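Long-range contacts in archaeosine synthase (PDB 5K0P), which converts the nitrile of preQ0-modified tRNA to the formamidine of archaeosine, using free ammonium, in the last step of archaeosine biosynthesis: residues E35-G40 with P79-V84; R12-G17 with E31-Y36; V20-K25 with E59-E64; D53-R58 with V67-K72. All blocks are in the same frame, centred on the assembly; numbering follows the deposited sequence.

Interaction 1. Residues E35-G40 with P79-V84; sequences EYIPRG and PPYVKV
Glu35 and Lys83 pair their backbones in both directions, Glu35 N to Lys83 O and Lys83 N to Glu35 O, each 2.8 Å, and Ile37 N adds a bond to Tyr81 O. Among side chains, the polar contact is made by Tyr81 OH, which gives its proton to Glu35 OE2 at 3.1 Å. The carboxylate oxygen lies at the edge of the ring, in its plane, and is approached on its anti side, 33° out of the carboxylate plane. A chi1 of 169°, CG opposite the backbone N, sends the Tyr81 ring along the strand pair to Glu35, whose other oxygen is engaged by Arg12. With an alanine here, Glu35 OE2 would probably lose its hydroxyl partner, and Glu35 CG and Ile37 CG1 the ring beside them. Apolar contacts do the rest: Ile37 CD1 rests on Tyr81 CB at 3.9 Å, and its CB meets Pro80 CG. Rigid Pro80 also suits the strand entrance, where its CD lies under one face of the Arg39 guanidinium. On the other sheet face, Tyr36 CD2 touches Pro79 CB at 3.9 Å, while Tyr36 OH bonds Leu43 N in the substrate-binding segment. This is antiparallel pairing of central strands in the four-stranded sheet of the tunnel fold.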
loop_
_atom_site.group_PDB
_atom_site.type_symbol
_atom_site.label_atom_id
_atom_site.label_comp_id
_atom_site.label_asym_id
_atom_site.label_seq_id
_atom_site.Cartn_x
_atom_site.Cartn_y
_atom_site.Cartn_z
ATOM N N GLU A 35 -5.096 -20.021 -14.231
ATOM C CA GLU A 35 -4.493 -19.418 -15.415
ATOM C C GLU A 35 -4.342 -20.514 -16.421
ATOM O O GLU A 35 -4.031 -21.643 -16.041
ATOM C CB GLU A 35 -3.284 -18.664 -14.906
ATOM C CG GLU A 35 -1.994 -18.918 -15.491
ATOM C CD GLU A 35 -0.819 -18.222 -14.802
ATOM O OE1 GLU A 35 -0.964 -17.194 -14.053
ATOM O OE2 GLU A 35 0.269 -18.769 -15.092
ATOM N N TYR A 36 -4.703 -20.245 -17.660
ATOM C CA TYR A 36 -4.579 -21.214 -18.741
ATOM C C TYR A 36 -4.365 -20.645 -20.135
ATOM O O TYR A 36 -4.646 -19.494 -20.393
ATOM C CB TYR A 36 -5.836 -22.137 -18.731
ATOM C CG TYR A 36 -7.055 -21.505 -19.290
ATOM C CD1 TYR A 36 -7.777 -20.629 -18.531
ATOM C CD2 TYR A 36 -7.468 -21.768 -20.613
ATOM C CE1 TYR A 36 -8.929 -20.010 -19.070
ATOM C CE2 TYR A 36 -8.619 -21.157 -21.166
ATOM C CZ TYR A 36 -9.334 -20.270 -20.389
ATOM O OH TYR A 36 -10.440 -19.582 -20.928
ATOM N N ILE A 37 -3.846 -21.480 -21.048
ATOM C CA ILE A 37 -3.699 -21.101 -22.451
ATOM C C ILE A 37 -4.803 -21.755 -23.219
ATOM O O ILE A 37 -4.867 -23.009 -23.253
ATOM C CB ILE A 37 -2.366 -21.551 -23.042
ATOM C CG1 ILE A 37 -1.266 -20.876 -22.278
ATOM C CG2 ILE A 37 -2.259 -21.188 -24.569
ATOM C CD1 ILE A 37 0.098 -21.273 -22.702
ATOM N N PRO A 38 -5.678 -20.942 -23.863
ATOM C CA PRO A 38 -6.744 -21.502 -24.675
ATOM C C PRO A 38 -6.152 -22.185 -25.882
ATOM O O PRO A 38 -5.077 -21.730 -26.378
ATOM C CB PRO A 38 -7.534 -20.266 -25.127
ATOM C CG PRO A 38 -7.252 -19.239 -24.085
ATOM C CD PRO A 38 -5.809 -19.480 -23.725
ATOM N N ARG A 39 -6.834 -23.283 -26.309
ATOM C CA ARG A 39 -6.642 -23.896 -27.622
ATOM C C ARG A 39 -7.995 -24.053 -28.315
ATOM O O ARG A 39 -8.691 -25.088 -28.179
ATOM C CB ARG A 39 -5.925 -25.267 -27.552
ATOM C CG ARG A 39 -5.650 -25.785 -28.991
ATOM C CD ARG A 39 -5.324 -27.277 -29.121
ATOM N NE ARG A 39 -3.995 -27.628 -28.607
ATOM C CZ ARG A 39 -3.707 -28.267 -27.453
ATOM N NH1 ARG A 39 -2.418 -28.483 -27.146
ATOM N NH2 ARG A 39 -4.650 -28.693 -26.595
ATOM N N GLY A 40 -8.406 -23.032 -29.034
ATOM C CA GLY A 40 -9.767 -23.035 -29.616
ATOM C C GLY A 40 -11.009 -23.264 -28.728
ATOM O O GLY A 40 -12.108 -23.595 -29.247
ATOM N N PRO A 79 -6.820 -27.347 -22.368
ATOM C CA PRO A 79 -5.822 -26.348 -22.692
ATOM C C PRO A 79 -4.458 -26.961 -22.548
ATOM O O PRO A 79 -4.328 -27.856 -21.761
ATOM C CB PRO A 79 -6.033 -25.297 -21.604
ATOM C CG PRO A 79 -6.507 -26.060 -20.475
ATOM C CD PRO A 79 -7.235 -27.239 -20.964
ATOM N N PRO A 80 -3.459 -26.512 -23.319
ATOM C CA PRO A 80 -2.102 -27.072 -23.164
ATOM C C PRO A 80 -1.384 -26.691 -21.879
ATOM O O PRO A 80 -0.320 -27.265 -21.602
ATOM C CB PRO A 80 -1.310 -26.419 -24.323
ATOM C CG PRO A 80 -2.065 -25.195 -24.672
ATOM C CD PRO A 80 -3.510 -25.562 -24.455
ATOM N N TYR A 81 -1.903 -25.695 -21.160
ATOM C CA TYR A 81 -1.341 -25.278 -19.887
ATOM C C TYR A 81 -2.502 -24.792 -19.038
ATOM O O TYR A 81 -3.349 -24.030 -19.507
ATOM C CB TYR A 81 -0.324 -24.103 -20.024
ATOM C CG TYR A 81 0.079 -23.467 -18.707
ATOM C CD1 TYR A 81 0.798 -24.164 -17.783
ATOM C CD2 TYR A 81 -0.271 -22.149 -18.407
ATOM C CE1 TYR A 81 1.170 -23.611 -16.597
ATOM C CE2 TYR A 81 0.090 -21.565 -17.204
ATOM C CZ TYR A 81 0.791 -22.309 -16.295
ATOM O OH TYR A 81 1.140 -21.694 -15.113
ATOM N N VAL A 82 -2.498 -25.231 -17.794
ATOM C CA VAL A 82 -3.448 -24.789 -16.731
ATOM C C VAL A 82 -2.751 -24.847 -15.413
ATOM O O VAL A 82 -2.038 -25.837 -15.116
ATOM C CB VAL A 82 -4.647 -25.737 -16.528
ATOM C CG1 VAL A 82 -5.759 -25.130 -15.644
ATOM C CG2 VAL A 82 -5.273 -25.958 -17.813
ATOM N N LYS A 83 -2.973 -23.809 -14.607
ATOM C CA LYS A 83 -2.548 -23.783 -13.253
ATOM C C LYS A 83 -3.664 -23.240 -12.393
ATOM O O LYS A 83 -4.302 -22.241 -12.745
ATOM C CB LYS A 83 -1.293 -22.919 -13.102
ATOM C CG LYS A 83 -0.763 -22.886 -11.702
ATOM C CD LYS A 83 0.584 -22.198 -11.586
ATOM C CE LYS A 83 0.410 -20.675 -11.618
ATOM N NZ LYS A 83 1.659 -19.908 -11.302
ATOM N N VAL A 84 -3.858 -23.905 -11.244
ATOM C CA VAL A 84 -4.852 -23.575 -10.263
ATOM C C VAL A 84 -4.195 -23.354 -8.917
ATOM O O VAL A 84 -3.478 -24.223 -8.456
ATOM C CB VAL A 84 -5.839 -24.726 -10.082
ATOM C CG1 VAL A 84 -6.871 -24.374 -8.997
ATOM C CG2 VAL A 84 -6.531 -25.069 -11.397
#

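Interaction 2. Residues R12-G17 with E31-Y36; sequences RLKTRG and EVSVEY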
loop_
_atom_site.group_PDB
_atom_site.type_symbol
_atom_site.label_atom_id
_atom_site.label_comp_id
_atom_site.label_asym_id
_atom_site.label_seq_id
_atom_site.Cartn_x
_atom_site.Cartn_y
_atom_site.Cartn_z
ATOM N N ARG A 12 -6.352 -15.366 -17.174
ATOM C CA ARG A 12 -6.203 -15.474 -15.744
ATOM C C ARG A 12 -7.563 -15.186 -15.152
ATOM O O ARG A 12 -8.188 -14.163 -15.497
ATOM C CB ARG A 12 -5.129 -14.513 -15.224
ATOM C CG ARG A 12 -3.704 -14.839 -15.736
ATOM C CD ARG A 12 -2.512 -14.051 -15.091
ATOM N NE ARG A 12 -1.225 -14.312 -15.764
ATOM C CZ ARG A 12 -0.123 -14.760 -15.164
ATOM N NH1 ARG A 12 0.929 -15.011 -15.861
ATOM N NH2 ARG A 12 -0.087 -14.972 -13.879
ATOM N N LEU A 13 -8.029 -16.084 -14.290
ATOM C CA LEU A 13 -9.310 -15.876 -13.551
ATOM C C LEU A 13 -9.083 -15.982 -12.090
ATOM O O LEU A 13 -8.287 -16.800 -11.670
ATOM C CB LEU A 13 -10.362 -16.865 -13.970
ATOM C CG LEU A 13 -10.504 -17.000 -15.443
ATOM C CD1 LEU A 13 -11.164 -18.339 -15.787
ATOM C CD2 LEU A 13 -11.259 -15.804 -15.995
ATOM N N LYS A 14 -9.760 -15.155 -11.293
ATOM C CA LYS A 14 -9.541 -15.135 -9.871
ATOM C C LYS A 14 -10.841 -14.838 -9.189
ATOM O O LYS A 14 -11.523 -13.866 -9.546
ATOM C CB LYS A 14 -8.545 -14.047 -9.494
ATOM C CG LYS A 14 -8.349 -13.921 -7.991
ATOM C CD LYS A 14 -7.370 -12.787 -7.540
ATOM C CE LYS A 14 -5.921 -13.047 -7.965
ATOM N NZ LYS A 14 -5.144 -11.899 -7.453
ATOM N N THR A 15 -11.183 -15.642 -8.191
ATOM C CA THR A 15 -12.434 -15.405 -7.476
ATOM C C THR A 15 -12.416 -16.014 -6.064
ATOM O O THR A 15 -11.437 -16.646 -5.666
ATOM C CB THR A 15 -13.656 -15.863 -8.321
ATOM O OG1 THR A 15 -14.831 -15.275 -7.760
ATOM C CG2 THR A 15 -13.828 -17.373 -8.288
ATOM N N ARG A 16 -13.476 -15.806 -5.285
ATOM C CA ARG A 16 -13.561 -16.373 -3.935
ATOM C C ARG A 16 -14.463 -17.594 -3.996
ATOM O O ARG A 16 -15.353 -17.686 -4.807
ATOM C CB ARG A 16 -14.105 -15.358 -2.899
ATOM C CG ARG A 16 -13.236 -14.068 -2.707
ATOM C CD ARG A 16 -12.100 -14.166 -1.652
ATOM N NE ARG A 16 -12.743 -14.336 -0.334
ATOM C CZ ARG A 16 -13.178 -13.344 0.445
ATOM N NH1 ARG A 16 -12.978 -12.080 0.098
ATOM N NH2 ARG A 16 -13.801 -13.608 1.600
ATOM N N GLY A 17 -14.266 -18.511 -3.099
ATOM C CA GLY A 17 -15.143 -19.668 -2.993
ATOM C C GLY A 17 -15.170 -20.189 -1.563
ATOM O O GLY A 17 -14.560 -19.588 -0.670
ATOM N N GLU A 31 -9.585 -18.179 -1.726
ATOM C CA GLU A 31 -9.437 -17.499 -2.951
ATOM C C GLU A 31 -8.804 -18.471 -3.985
ATOM O O GLU A 31 -7.834 -19.122 -3.723
ATOM C CB GLU A 31 -8.561 -16.230 -2.685
ATOM C CG GLU A 31 -8.520 -15.380 -3.948
ATOM C CD GLU A 31 -7.387 -14.371 -3.973
ATOM O OE1 GLU A 31 -6.175 -14.774 -4.201
ATOM O OE2 GLU A 31 -7.742 -13.177 -3.814
ATOM N N VAL A 32 -9.348 -18.529 -5.173
ATOM C CA VAL A 32 -8.830 -19.396 -6.217
ATOM C C VAL A 32 -8.448 -18.597 -7.430
ATOM O O VAL A 32 -9.201 -17.684 -7.848
ATOM C CB VAL A 32 -9.804 -20.530 -6.543
ATOM C CG1 VAL A 32 -11.184 -20.024 -7.015
ATOM C CG2 VAL A 32 -9.217 -21.451 -7.629
ATOM N N SER A 33 -7.273 -18.909 -7.958
ATOM C CA SER A 33 -6.710 -18.258 -9.180
ATOM C C SER A 33 -6.518 -19.379 -10.192
ATOM O O SER A 33 -5.951 -20.386 -9.833
ATOM C CB SER A 33 -5.354 -17.606 -8.888
ATOM O OG SER A 33 -5.553 -16.526 -8.028
ATOM N N VAL A 34 -7.028 -19.212 -11.415
ATOM C CA VAL A 34 -6.731 -20.144 -12.497
ATOM C C VAL A 34 -6.117 -19.405 -13.649
ATOM O O VAL A 34 -6.579 -18.301 -14.061
ATOM C CB VAL A 34 -7.997 -20.913 -12.892
ATOM C CG1 VAL A 34 -7.764 -21.906 -13.998
ATOM C CG2 VAL A 34 -8.548 -21.579 -11.649
ATOM N N GLU A 35 -5.096 -20.021 -14.231
ATOM C CA GLU A 35 -4.493 -19.418 -15.415
ATOM C C GLU A 35 -4.342 -20.514 -16.421
ATOM O O GLU A 35 -4.031 -21.643 -16.041
ATOM C CB GLU A 35 -3.284 -18.664 -14.906
ATOM C CG GLU A 35 -1.994 -18.918 -15.491
ATOM C CD GLU A 35 -0.819 -18.222 -14.802
ATOM O OE1 GLU A 35 -0.964 -17.194 -14.053
ATOM O OE2 GLU A 35 0.269 -18.769 -15.092
ATOM N N TYR A 36 -4.703 -20.245 -17.660
ATOM C CA TYR A 36 -4.579 -21.214 -18.741
ATOM C C TYR A 36 -4.365 -20.645 -20.135
ATOM O O TYR A 36 -4.646 -19.494 -20.393
ATOM C CB TYR A 36 -5.836 -22.137 -18.731
ATOM C CG TYR A 36 -7.055 -21.505 -19.290
ATOM C CD1 TYR A 36 -7.777 -20.629 -18.531
ATOM C CD2 TYR A 36 -7.468 -21.768 -20.613
ATOM C CE1 TYR A 36 -8.929 -20.010 -19.070
ATOM C CE2 TYR A 36 -8.619 -21.157 -21.166
ATOM C CZ TYR A 36 -9.334 -20.270 -20.389
ATOM O OH TYR A 36 -10.440 -19.582 -20.928
#
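Arg12 and Glu35 run side by side from a non-hydrogen-bonded pair and point the same way. In the conformer given, one Arg12 guanidinium face lies against the carboxylate and NH2 forms a salt bridge with OE1, though the fit is doubtfully tight. Further along this face, a chi1 of 176° swings the Lys14 chain away from its own N, and a chi3 bend (-67°) carries its CE to 3.5 Å from Ser33 OG. Lys14 CD passes Glu31 OE2 at 3.8 Å, and Lys14 NZ stays 4.5 Å from Glu31 OE1, short of a salt bridge. With a serine in its place, Glu31 would probably lose the aliphatic chain against it and the nearby positive charge. The opposite face is mostly apolar: Thr15 CG2 lies alongside Val32 CG1 at 4.0 Å, Leu13 and Val34 pack on Phe48, and Thr15 OG1 bonds Gly92 O of a neighbouring subunit. Four backbone bonds complete an antiparallel beta hairpin whose outer strand continues the sheet into that subunit, as in tunnel-fold assemblies.

Interaction 3. Residues V20-K25 with E59-E64; sequences VCPISK and EILHEE
Lys25 and Glu59 meet through complementary torsions: Glu59 places CG beside its backbone N (chi1 -73°) and then runs extended, while Lys25 is stretched until a bend at chi4 (-86°) turns NZ back onto the carboxylate. Lys25 NZ to Glu59 OE2 is a 2.7 Å salt bridge on the syn lone pair. A water donates to the other oxygen, Glu59 OE1, and also to Pro22 O, though this second leg is doubtfully short. A long flexible pair suits this surface site. Glu59 CG also lies against Val20 CG1 at 3.8 Å, its methylenes serving as apolar surface. These bonds fasten the loop carrying Cys21, the residue that forms the thioimide intermediate, to the approach of helix 62-77, whose His62 and Glu63 bind substrate in an active site shared between subunits of the tunnel-fold decamer; in this crystal Cys21 SG is linked covalently to thiocyanate. A single backbone bridge pairs Val20 with Glu59, with Ile60 N donating to Val20 O at 3.2 Å. Leu61, the N-cap residue of the helix, touches Pro22 CD with its CD2 and, in the conformer given, Ile23 CD1, while Leu61 N donates to Glu64 OE1 from above the carboxylate plane.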
loop_
_atom_site.group_PDB
_atom_site.type_symbol
_atom_site.label_atom_id
_atom_site.label_comp_id
_atom_site.label_asym_id
_atom_site.label_seq_id
_atom_site.Cartn_x
_atom_site.Cartn_y
_atom_site.Cartn_z
ATOM N N VAL A 20 -16.264 -27.143 2.715
ATOM C CA VAL A 20 -16.390 -27.526 4.100
ATOM C C VAL A 20 -15.128 -28.346 4.505
ATOM O O VAL A 20 -14.725 -29.298 3.826
ATOM C CB VAL A 20 -17.723 -28.298 4.351
ATOM C CG1 VAL A 20 -17.807 -28.665 5.831
ATOM C CG2 VAL A 20 -18.935 -27.501 3.887
ATOM N N CYS A 21 -14.475 -27.918 5.586
ATOM C CA CYS A 21 -13.270 -28.560 6.069
ATOM C C CYS A 21 -13.664 -29.945 6.662
ATOM O O CYS A 21 -14.514 -29.989 7.582
ATOM C CB CYS A 21 -12.611 -27.697 7.143
ATOM S SG CYS A 21 -11.274 -28.508 8.030
ATOM N N PRO A 22 -13.092 -31.050 6.115
ATOM C CA PRO A 22 -13.520 -32.381 6.610
ATOM C C PRO A 22 -13.173 -32.605 8.019
ATOM O O PRO A 22 -13.892 -33.328 8.684
ATOM C CB PRO A 22 -12.727 -33.369 5.781
ATOM C CG PRO A 22 -12.461 -32.658 4.518
ATOM C CD PRO A 22 -12.308 -31.187 4.870
ATOM N N ILE A 23 -12.084 -32.020 8.506
ATOM C CA ILE A 23 -11.665 -32.287 9.865
ATOM C C ILE A 23 -12.595 -31.604 10.880
ATOM O O ILE A 23 -13.046 -32.245 11.814
ATOM C CB ILE A 23 -10.191 -31.902 10.084
ATOM C CG1 ILE A 23 -9.265 -32.945 9.421
ATOM C CG2 ILE A 23 -9.898 -31.811 11.580
ATOM C CD1 ILE A 23 -8.914 -32.684 7.963
ATOM N N SER A 24 -12.922 -30.333 10.695
ATOM C CA SER A 24 -13.792 -29.600 11.652
ATOM C C SER A 24 -15.264 -29.431 11.244
ATOM O O SER A 24 -16.029 -28.847 11.989
ATOM C CB SER A 24 -13.218 -28.174 11.822
ATOM O OG SER A 24 -13.357 -27.396 10.620
ATOM N N LYS A 25 -15.652 -29.899 10.058
ATOM C CA LYS A 25 -17.010 -29.738 9.531
ATOM C C LYS A 25 -17.522 -28.260 9.470
ATOM O O LYS A 25 -18.721 -27.978 9.491
ATOM C CB LYS A 25 -17.995 -30.699 10.248
ATOM C CG LYS A 25 -17.672 -32.167 10.037
ATOM C CD LYS A 25 -18.858 -33.071 10.427
ATOM C CE LYS A 25 -18.719 -34.503 9.877
ATOM N NZ LYS A 25 -19.222 -34.780 8.453
ATOM N N GLU A 59 -17.431 -31.351 1.515
ATOM C CA GLU A 59 -16.286 -31.641 2.380
ATOM C C GLU A 59 -15.169 -32.089 1.492
ATOM O O GLU A 59 -15.245 -33.123 0.842
ATOM C CB GLU A 59 -16.584 -32.772 3.432
ATOM C CG GLU A 59 -17.510 -32.286 4.561
ATOM C CD GLU A 59 -17.660 -33.228 5.747
ATOM O OE1 GLU A 59 -16.832 -34.193 5.920
ATOM O OE2 GLU A 59 -18.651 -32.955 6.525
ATOM N N ILE A 60 -14.116 -31.315 1.475
ATOM C CA ILE A 60 -13.014 -31.607 0.579
ATOM C C ILE A 60 -11.824 -30.829 1.042
ATOM O O ILE A 60 -11.981 -29.659 1.333
ATOM C CB ILE A 60 -13.355 -31.239 -0.881
ATOM C CG1 ILE A 60 -12.188 -31.637 -1.821
ATOM C CG2 ILE A 60 -13.773 -29.766 -1.090
ATOM C CD1 ILE A 60 -12.586 -31.505 -3.277
ATOM N N LEU A 61 -10.661 -31.455 1.142
ATOM C CA LEU A 61 -9.437 -30.697 1.522
ATOM C C LEU A 61 -9.020 -29.727 0.389
ATOM O O LEU A 61 -9.227 -30.050 -0.797
ATOM C CB LEU A 61 -8.261 -31.650 1.739
ATOM C CG LEU A 61 -8.456 -32.605 2.868
ATOM C CD1 LEU A 61 -7.375 -33.653 2.762
ATOM C CD2 LEU A 61 -8.448 -31.908 4.227
ATOM N N HIS A 62 -8.484 -28.542 0.726
ATOM C CA HIS A 62 -8.041 -27.644 -0.366
ATOM C C HIS A 62 -6.962 -28.240 -1.303
ATOM O O HIS A 62 -6.940 -27.924 -2.514
ATOM C CB HIS A 62 -7.727 -26.204 0.117
ATOM C CG HIS A 62 -8.954 -25.473 0.625
ATOM N ND1 HIS A 62 -8.901 -24.315 1.381
ATOM C CD2 HIS A 62 -10.277 -25.782 0.504
ATOM C CE1 HIS A 62 -10.131 -23.927 1.681
ATOM N NE2 HIS A 62 -10.987 -24.818 1.172
ATOM N N GLU A 63 -6.131 -29.119 -0.765
ATOM C CA GLU A 63 -5.156 -29.805 -1.585
ATOM C C GLU A 63 -5.829 -30.619 -2.684
ATOM O O GLU A 63 -5.255 -30.742 -3.761
ATOM C CB GLU A 63 -4.197 -30.692 -0.734
ATOM C CG GLU A 63 -4.877 -31.910 -0.108
ATOM C CD GLU A 63 -4.146 -32.569 1.092
ATOM O OE1 GLU A 63 -3.822 -33.810 1.010
ATOM O OE2 GLU A 63 -3.947 -31.908 2.140
ATOM N N GLU A 64 -7.030 -31.168 -2.412
ATOM C CA GLU A 64 -7.806 -31.977 -3.368
ATOM C C GLU A 64 -8.608 -31.094 -4.265
ATOM O O GLU A 64 -8.765 -31.363 -5.448
ATOM C CB GLU A 64 -8.772 -32.943 -2.652
ATOM C CG GLU A 64 -8.048 -34.020 -1.929
ATOM C CD GLU A 64 -8.895 -34.683 -0.816
ATOM O OE1 GLU A 64 -10.054 -34.281 -0.436
ATOM O OE2 GLU A 64 -8.349 -35.621 -0.272
HETATM O O HOH W 1 -15.808 -34.932 8.451
#

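Interaction 4. Residues D53-R58 with V67-K72; sequences DSYRGR and VDLLEK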
loop_
_atom_site.group_PDB
_atom_site.type_symbol
_atom_site.label_atom_id
_atom_site.label_comp_id
_atom_site.label_asym_id
_atom_site.label_seq_id
_atom_site.Cartn_x
_atom_site.Cartn_y
_atom_site.Cartn_z
ATOM N N ASP A 53 -18.310 -22.576 -7.430
ATOM C CA ASP A 53 -19.424 -22.688 -6.497
ATOM C C ASP A 53 -19.836 -24.127 -6.242
ATOM O O ASP A 53 -20.511 -24.369 -5.286
ATOM C CB ASP A 53 -20.646 -21.893 -6.969
ATOM C CG ASP A 53 -20.423 -20.395 -6.878
ATOM O OD1 ASP A 53 -19.514 -19.987 -6.165
ATOM O OD2 ASP A 53 -21.086 -19.599 -7.541
ATOM N N SER A 54 -19.444 -25.065 -7.098
ATOM C CA SER A 54 -19.856 -26.443 -6.865
ATOM C C SER A 54 -19.399 -26.980 -5.545
ATOM O O SER A 54 -19.974 -27.950 -5.069
ATOM C CB SER A 54 -19.391 -27.388 -7.985
ATOM O OG SER A 54 -17.973 -27.515 -8.015
ATOM N N TYR A 55 -18.342 -26.411 -4.977
ATOM C CA TYR A 55 -17.724 -26.923 -3.736
ATOM C C TYR A 55 -18.440 -26.437 -2.446
ATOM O O TYR A 55 -18.146 -26.904 -1.340
ATOM C CB TYR A 55 -16.209 -26.567 -3.690
ATOM C CG TYR A 55 -15.425 -27.139 -4.836
ATOM C CD1 TYR A 55 -15.119 -28.462 -4.883
ATOM C CD2 TYR A 55 -14.966 -26.318 -5.890
ATOM C CE1 TYR A 55 -14.445 -28.996 -5.998
ATOM C CE2 TYR A 55 -14.347 -26.834 -6.991
ATOM C CZ TYR A 55 -14.041 -28.167 -7.051
ATOM O OH TYR A 55 -13.347 -28.663 -8.178
ATOM N N ARG A 56 -19.373 -25.498 -2.598
ATOM C CA ARG A 56 -20.097 -24.965 -1.450
ATOM C C ARG A 56 -20.810 -26.168 -0.826
ATOM O O ARG A 56 -21.384 -26.978 -1.508
ATOM C CB ARG A 56 -21.152 -23.947 -1.857
ATOM C CG ARG A 56 -20.634 -22.574 -2.337
ATOM C CD ARG A 56 -21.747 -21.695 -2.896
ATOM N NE ARG A 56 -22.480 -21.089 -1.805
ATOM C CZ ARG A 56 -22.027 -20.178 -0.976
ATOM N NH1 ARG A 56 -20.825 -19.653 -1.143
ATOM N NH2 ARG A 56 -22.817 -19.723 0.020
ATOM N N GLY A 57 -20.689 -26.294 0.455
ATOM C CA GLY A 57 -21.248 -27.428 1.164
ATOM C C GLY A 57 -20.555 -28.751 1.015
ATOM O O GLY A 57 -21.000 -29.668 1.648
ATOM N N ARG A 58 -19.467 -28.831 0.243
ATOM C CA ARG A 58 -18.812 -30.111 -0.006
ATOM C C ARG A 58 -17.576 -30.210 0.896
ATOM O O ARG A 58 -16.779 -29.272 1.053
ATOM C CB ARG A 58 -18.453 -30.211 -1.482
ATOM C CG ARG A 58 -17.746 -31.526 -1.874
ATOM C CD ARG A 58 -17.492 -31.680 -3.409
ATOM N NE ARG A 58 -16.437 -32.673 -3.684
ATOM C CZ ARG A 58 -15.902 -32.963 -4.870
ATOM N NH1 ARG A 58 -16.244 -32.307 -5.960
ATOM N NH2 ARG A 58 -14.965 -33.915 -4.965
ATOM N N VAL A 67 -6.627 -29.679 -7.220
ATOM C CA VAL A 67 -6.453 -30.735 -8.220
ATOM C C VAL A 67 -7.786 -31.068 -8.937
ATOM O O VAL A 67 -7.837 -31.193 -10.146
ATOM C CB VAL A 67 -5.802 -31.972 -7.612
ATOM C CG1 VAL A 67 -5.700 -33.030 -8.643
ATOM C CG2 VAL A 67 -4.432 -31.622 -7.067
ATOM N N ASP A 68 -8.867 -31.120 -8.185
ATOM C CA ASP A 68 -10.181 -31.396 -8.754
ATOM C C ASP A 68 -10.599 -30.295 -9.745
ATOM O O ASP A 68 -11.096 -30.588 -10.822
ATOM C CB ASP A 68 -11.231 -31.552 -7.653
ATOM C CG ASP A 68 -12.505 -32.082 -8.174
ATOM O OD1 ASP A 68 -12.513 -33.223 -8.656
ATOM O OD2 ASP A 68 -13.473 -31.352 -8.155
ATOM N N LEU A 69 -10.377 -29.046 -9.371
ATOM C CA LEU A 69 -10.740 -27.916 -10.202
ATOM C C LEU A 69 -9.851 -27.920 -11.469
ATOM O O LEU A 69 -10.335 -27.632 -12.530
ATOM C CB LEU A 69 -10.635 -26.582 -9.398
ATOM C CG LEU A 69 -11.008 -25.267 -10.151
ATOM C CD1 LEU A 69 -12.422 -25.354 -10.714
ATOM C CD2 LEU A 69 -10.913 -24.022 -9.245
ATOM N N LEU A 70 -8.581 -28.259 -11.359
ATOM C CA LEU A 70 -7.704 -28.457 -12.564
ATOM C C LEU A 70 -8.254 -29.422 -13.544
ATOM O O LEU A 70 -8.267 -29.163 -14.800
ATOM C CB LEU A 70 -6.319 -28.896 -12.136
ATOM C CG LEU A 70 -5.343 -28.987 -13.304
ATOM C CD1 LEU A 70 -4.108 -28.150 -13.104
ATOM C CD2 LEU A 70 -4.918 -30.412 -13.479
ATOM N N GLU A 71 -8.754 -30.535 -12.967
ATOM C CA GLU A 71 -9.327 -31.604 -13.761
ATOM C C GLU A 71 -10.615 -31.115 -14.380
ATOM O O GLU A 71 -10.814 -31.434 -15.558
ATOM C CB GLU A 71 -9.478 -32.932 -13.016
ATOM C CG GLU A 71 -8.154 -33.697 -12.846
ATOM C CD GLU A 71 -7.346 -33.946 -14.194
ATOM O OE1 GLU A 71 -7.870 -34.335 -15.297
ATOM O OE2 GLU A 71 -6.118 -33.745 -14.157
ATOM N N LYS A 72 -11.420 -30.300 -13.670
ATOM C CA LYS A 72 -12.597 -29.721 -14.285
ATOM C C LYS A 72 -12.309 -28.841 -15.478
ATOM O O LYS A 72 -13.013 -28.921 -16.530
ATOM C CB LYS A 72 -13.393 -28.911 -13.291
ATOM C CG LYS A 72 -14.253 -29.822 -12.470
ATOM C CD LYS A 72 -14.568 -29.208 -11.144
ATOM C CE LYS A 72 -15.394 -30.161 -10.308
ATOM N NZ LYS A 72 -16.743 -29.648 -10.383
#
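Tyr55 meets Asp68, Leu69 and Lys72, tying the loop after helix 45-53 to helix 62-77 on one side of the tunnel-fold sheet. Its backbone lies in two overlapping beta turns, type I from Asp53 to Arg56 and type II from Tyr55 to Arg58, and CB points at the helix. A chi1 of -60° then aims the ring at Asp68. Ser54 OG sits over the centre of one ring face. Farther out, Tyr55 CE1 passes Asp68 OD2 at 3.3 Å, and Tyr55 CZ has Leu69 CB at 4.4 Å. At the tip, Tyr55 OH gives its proton to Asp68 OD2 at 2.7 Å, so the buried hydroxyl finds an acceptor; that oxygen lies at the ring edge, in plane, and the carboxylate stands 81° from the ring. Lys72 comes from the opposite direction, its CD and CE both 3.3 Å from Tyr55 OH. Lys72 NZ makes a weak bond to Ser54 OG, which also bonds Met51 O. Asp68 OD2 has a second, long salt-bridge partner, Arg58 NH1, 3.7 Å away.

From the N terminus, strand 10-20 is paired with strand 27-37 by interaction 2, which closes the first hairpin. Interaction 3 starts in the turn of that hairpin and reaches forward to residues 59-64, so along the chain it crosses interaction 2 and also interaction 1. Interaction 1 starts where interaction 2 ends, sharing Glu35 and Tyr36, and closes a larger, mostly helical loop by bringing in strand 81-90. Interaction 4 is nested inside that loop and crosses interaction 3; the two adjoin where Val20 N probably bonds Arg58 O. Leu69 of interaction 4 packs on Val32, Val34 and Val84, and Leu70 on Val84, joining helix 62-77 to the sheet built by interactions 1 and 2.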